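Local coordinates for protein haloacid dehalogenase-like hydrolase (Klebsiella pneumoniae subsp. pneumoniae, PDB 3PGV) that probably acts as a magnesium-dependent phosphatase of the Cof family within the haloacid dehalogenase-like hydrolase superfamily, at residues Val24-Leu28 / Asp29-Leu33; Gly247-Met250 / Ala251-Gln255. One frame throughout, in Å; residues are numbered along the deposited sequence.

How the contacts relate
Both contacts sit at the C-terminal ends of parallel strands in the larger mixed sheet of this haloacid dehalogenase-like hydrolase, their centres about 11 Å apart. Contact 1 comes first along the chain, where strand 23-27 runs into the short helix 28-32; contact 2 follows much later, where strand 246-249 turns toward helix 255-260. Strand 228-232 lies between the two strands in the sheet, and Asp233 just beyond it shares the calcium with contact 1. The two turns touch directly: Asn252 ND2 lies 2.7 Å from Gly30 O, a probable hydrogen bond, and the selenomethionine Met250 packs against Gly30 and Thr31. Contact 1 thus supplies metal ligands, and contact 2 borders it.

Contact 1 (Val24-Leu28 / Asp29-Leu33); sequences VASDL and DGTLL. With CA (calcium ion), chain E.
Asp27 and Asp29 share a calcium ion, which Asp27 OD2 binds at 2.2 Å and the backbone Asp29 O at 2.4 Å; a water and Asp233 also belong to its shell. Asp27 OD2 takes a second grip from the Thr31 hydroxyl, with OG1 donating over 2.8 Å from the anti side, 32° out of the carboxylate plane. With Asp27 CG anti to the backbone N (chi1 172°), the carboxylate extends across the Thr31 side chain at about a right angle. Its other oxygen, OD1, pairs with Lys210 and accepts from a water that also bridges to Asp29 N and OD2, while Asp29 OD1 forms a salt bridge with Arg63. Behind this polar shell the chain curls tightly around Leu28 O, which accepts from Thr31 N at 3.1 Å and Leu33 N at 2.9 Å, the two donors coming from opposite faces of its plane. Ser26 OG donates to Asp27 O on a lone pair, and the Leu28 and Leu32 side chains run side by side, both reaching Phe59 of the neighbouring strand. The DLDGT sequence, running from the end of the first strand into the short helix, is the haloacid dehalogenase signature, whose first aspartate is the nucleophile in relatives. Metal, lysine and threonine together grip both oxygens of the Asp27 carboxylate, which should restrict its rotation.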
loop_
_atom_site.group_PDB
_atom_site.type_symbol
_atom_site.label_atom_id
_atom_site.label_comp_id
_atom_site.label_asym_id
_atom_site.label_seq_id
_atom_site.Cartn_x
_atom_site.Cartn_y
_atom_site.Cartn_z
ATOM N N VAL A 24 -1.320 -2.253 15.827
ATOM C CA VAL A 24 -1.761 -3.203 14.823
ATOM C C VAL A 24 -1.705 -2.521 13.459
ATOM O O VAL A 24 -2.349 -1.484 13.264
ATOM C CB VAL A 24 -3.184 -3.773 15.120
ATOM C CG1 VAL A 24 -3.695 -4.617 13.950
ATOM C CG2 VAL A 24 -3.194 -4.582 16.406
ATOM N N ALA A 25 -0.894 -3.066 12.529
ATOM C CA ALA A 25 -0.791 -2.526 11.174
ATOM C C ALA A 25 -1.429 -3.478 10.197
ATOM O O ALA A 25 -1.202 -4.687 10.276
ATOM C CB ALA A 25 0.659 -2.293 10.804
ATOM N N SER A 26 -2.264 -2.969 9.307
ATOM C CA SER A 26 -2.902 -3.846 8.360
ATOM C C SER A 26 -3.029 -3.236 7.001
ATOM O O SER A 26 -3.488 -2.097 6.865
ATOM C CB SER A 26 -4.274 -4.290 8.870
ATOM O OG SER A 26 -4.838 -5.293 8.033
ATOM N N ASP A 27 -2.695 -4.023 5.971
ATOM C CA ASP A 27 -3.013 -3.703 4.597
ATOM C C ASP A 27 -4.566 -3.736 4.462
ATOM O O ASP A 27 -5.247 -4.292 5.336
ATOM C CB ASP A 27 -2.354 -4.737 3.649
ATOM C CG ASP A 27 -2.773 -4.629 2.189
ATOM O OD1 ASP A 27 -2.949 -3.486 1.701
ATOM O OD2 ASP A 27 -2.900 -5.688 1.529
ATOM N N LEU A 28 -5.116 -3.122 3.415
ATOM C CA LEU A 28 -6.566 -3.078 3.262
ATOM C C LEU A 28 -7.087 -4.091 2.255
ATOM O O LEU A 28 -7.673 -5.106 2.655
ATOM C CB LEU A 28 -7.044 -1.650 2.951
ATOM C CG LEU A 28 -6.821 -0.634 4.092
ATOM C CD1 LEU A 28 -6.957 0.796 3.595
ATOM C CD2 LEU A 28 -7.764 -0.906 5.265
ATOM N N ASP A 29 -6.833 -3.858 0.951
ATOM C CA ASP A 29 -7.298 -4.755 -0.099
ATOM C C ASP A 29 -6.651 -6.118 0.014
ATOM O O ASP A 29 -5.428 -6.217 0.060
ATOM C CB ASP A 29 -7.046 -4.150 -1.486
ATOM C CG ASP A 29 -7.715 -2.814 -1.671
ATOM O OD1 ASP A 29 -8.948 -2.790 -1.836
ATOM O OD2 ASP A 29 -7.015 -1.786 -1.578
ATOM N N GLY A 30 -7.487 -7.165 0.083
ATOM C CA GLY A 30 -7.024 -8.547 0.179
ATOM C C GLY A 30 -6.577 -8.946 1.573
ATOM O O GLY A 30 -6.178 -10.089 1.786
ATOM N N THR A 31 -6.636 -7.998 2.541
ATOM C CA THR A 31 -6.191 -8.242 3.909
ATOM C C THR A 31 -7.332 -7.989 4.927
ATOM O O THR A 31 -8.035 -8.924 5.299
ATOM C CB THR A 31 -4.920 -7.434 4.193
ATOM O OG1 THR A 31 -3.935 -7.750 3.200
ATOM C CG2 THR A 31 -4.368 -7.690 5.570
ATOM N N LEU A 32 -7.524 -6.732 5.350
ATOM C CA LEU A 32 -8.601 -6.386 6.279
ATOM C C LEU A 32 -9.956 -6.329 5.535
ATOM O O LEU A 32 -10.987 -6.726 6.097
ATOM C CB LEU A 32 -8.308 -5.036 6.977
ATOM C CG LEU A 32 -9.349 -4.564 8.017
ATOM C CD1 LEU A 32 -9.471 -5.557 9.180
ATOM C CD2 LEU A 32 -9.016 -3.198 8.525
ATOM N N LEU A 33 -9.951 -5.834 4.276
ATOM C CA LEU A 33 -11.180 -5.741 3.492
ATOM C C LEU A 33 -11.620 -7.116 2.992
ATOM O O LEU A 33 -10.772 -7.982 2.686
ATOM C CB LEU A 33 -11.015 -4.771 2.296
ATOM C CG LEU A 33 -10.679 -3.309 2.628
ATOM C CD1 LEU A 33 -10.538 -2.505 1.365
ATOM C CD2 LEU A 33 -11.741 -2.685 3.534
HETATM CA CA CA E . -3.142 -6.054 -0.617
HETATM O O HOH W 1 -5.130 -1.702 0.215
HETATM O O HOH W 2 -0.694 -5.129 -0.646
#

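Contact 2 (Gly247-Met250 / Ala251-Gln255)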
loop_
_atom_site.group_PDB
_atom_site.type_symbol
_atom_site.label_atom_id
_atom_site.label_comp_id
_atom_site.label_asym_id
_atom_site.label_seq_id
_atom_site.Cartn_x
_atom_site.Cartn_y
_atom_site.Cartn_z
ATOM N N GLY A 247 4.688 -10.507 11.866
ATOM C CA GLY A 247 4.096 -10.394 10.536
ATOM C C GLY A 247 3.245 -11.597 10.167
ATOM O O GLY A 247 3.686 -12.737 10.316
ATOM N N CYS A 248 2.007 -11.348 9.678
ATOM C CA CYS A 248 1.090 -12.414 9.237
ATOM C C CYS A 248 0.795 -12.288 7.760
ATOM O O CYS A 248 0.380 -11.218 7.302
ATOM C CB CYS A 248 -0.194 -12.400 10.056
ATOM S SG CYS A 248 0.031 -12.809 11.793
ATOM N N ILE A 249 0.946 -13.391 7.018
ATOM C CA ILE A 249 0.627 -13.450 5.587
ATOM C C ILE A 249 -0.769 -14.070 5.395
ATOM O O ILE A 249 -1.077 -15.097 6.005
ATOM C CB ILE A 249 1.731 -14.251 4.810
ATOM C CG1 ILE A 249 3.109 -13.550 4.909
ATOM C CG2 ILE A 249 1.326 -14.495 3.336
ATOM C CD1 ILE A 249 4.284 -14.355 4.261
HETATM N N MSE A 250 -1.624 -13.425 4.582
HETATM C CA MSE A 250 -2.978 -13.925 4.290
HETATM C C MSE A 250 -2.897 -15.230 3.507
HETATM O O MSE A 250 -1.996 -15.385 2.677
HETATM C CB MSE A 250 -3.768 -12.885 3.467
HETATM C CG MSE A 250 -3.827 -11.507 4.118
HETATM SE SE MSE A 250 -4.580 -11.570 5.887
HETATM C CE MSE A 250 -6.351 -12.182 5.464
ATOM N N ALA A 251 -3.872 -16.143 3.708
ATOM C CA ALA A 251 -3.927 -17.382 2.918
ATOM C C ALA A 251 -4.111 -17.046 1.430
ATOM O O ALA A 251 -3.569 -17.741 0.559
ATOM C CB ALA A 251 -5.075 -18.268 3.396
ATOM N N ASN A 252 -4.826 -15.939 1.144
ATOM C CA ASN A 252 -5.101 -15.504 -0.222
ATOM C C ASN A 252 -3.943 -14.701 -0.824
ATOM O O ASN A 252 -4.073 -14.173 -1.924
ATOM C CB ASN A 252 -6.379 -14.698 -0.260
ATOM C CG ASN A 252 -6.398 -13.556 0.730
ATOM O OD1 ASN A 252 -6.619 -13.747 1.924
ATOM N ND2 ASN A 252 -6.168 -12.344 0.248
ATOM N N ALA A 253 -2.814 -14.591 -0.094
ATOM C CA ALA A 253 -1.665 -13.805 -0.539
ATOM C C ALA A 253 -1.021 -14.374 -1.779
ATOM O O ALA A 253 -1.127 -15.579 -2.043
ATOM C CB ALA A 253 -0.644 -13.714 0.564
ATOM N N HIS A 254 -0.273 -13.524 -2.510
ATOM C CA HIS A 254 0.515 -13.972 -3.653
ATOM C C HIS A 254 1.599 -14.946 -3.195
ATOM O O HIS A 254 2.179 -14.762 -2.118
ATOM C CB HIS A 254 1.123 -12.779 -4.381
ATOM C CG HIS A 254 0.088 -11.906 -5.007
ATOM N ND1 HIS A 254 -0.402 -12.165 -6.273
ATOM C CD2 HIS A 254 -0.578 -10.848 -4.487
ATOM C CE1 HIS A 254 -1.322 -11.243 -6.495
ATOM N NE2 HIS A 254 -1.446 -10.416 -5.450
ATOM N N GLN A 255 1.817 -16.023 -3.973
ATOM C CA GLN A 255 2.772 -17.080 -3.648
ATOM C C GLN A 255 4.205 -16.539 -3.543
ATOM O O GLN A 255 4.983 -17.019 -2.714
ATOM C CB GLN A 255 2.692 -18.217 -4.697
ATOM C CG GLN A 255 3.529 -19.459 -4.349
ATOM C CD GLN A 255 3.012 -20.158 -3.125
ATOM O OE1 GLN A 255 1.821 -20.489 -3.016
ATOM N NE2 GLN A 255 3.900 -20.438 -2.194
#
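The chi1 of Asn252 (53°), with CG between its own backbone N and carbonyl carbon, turns OD1 onto Met250 CB at 3.4 Å, and bends at chi2 and chi3 (-57° and -63°) of Met250, modelled as selenomethionine, curl its methyl CE back to 3.9 Å from the same Asn252 OD1. The two side chains point the same way across a type I beta turn, Met250 to Ala253, that leads from strand 246-249 of the Rossmann-like core toward helix 255-260. The polar end of Asn252 looks beyond the turn, ND2 donating to Gly30 O beside the metal site and OD1 accepting from Asn270 N, so that one amide ties the turn to helix 28-32 and to the segment around Asn270, and its rotation is fixed from both ends. The turn is closed by Ala253 N, which donates to Met250 O over 3.0 Å. Met250 itself is buried, reaching Ala274 and Val275 of helix 274-283 as well as Asp233, a calcium ligand. This turn therefore borders the metal site without itself contributing a ligand to the calcium. Ile249 ends the strand with a side chain packed on Leu257 and Lys258 of the following helix. As the last residue of the turn, Ala253 points back toward Ile249, its CB 3.5 Å from Ile249 CG2.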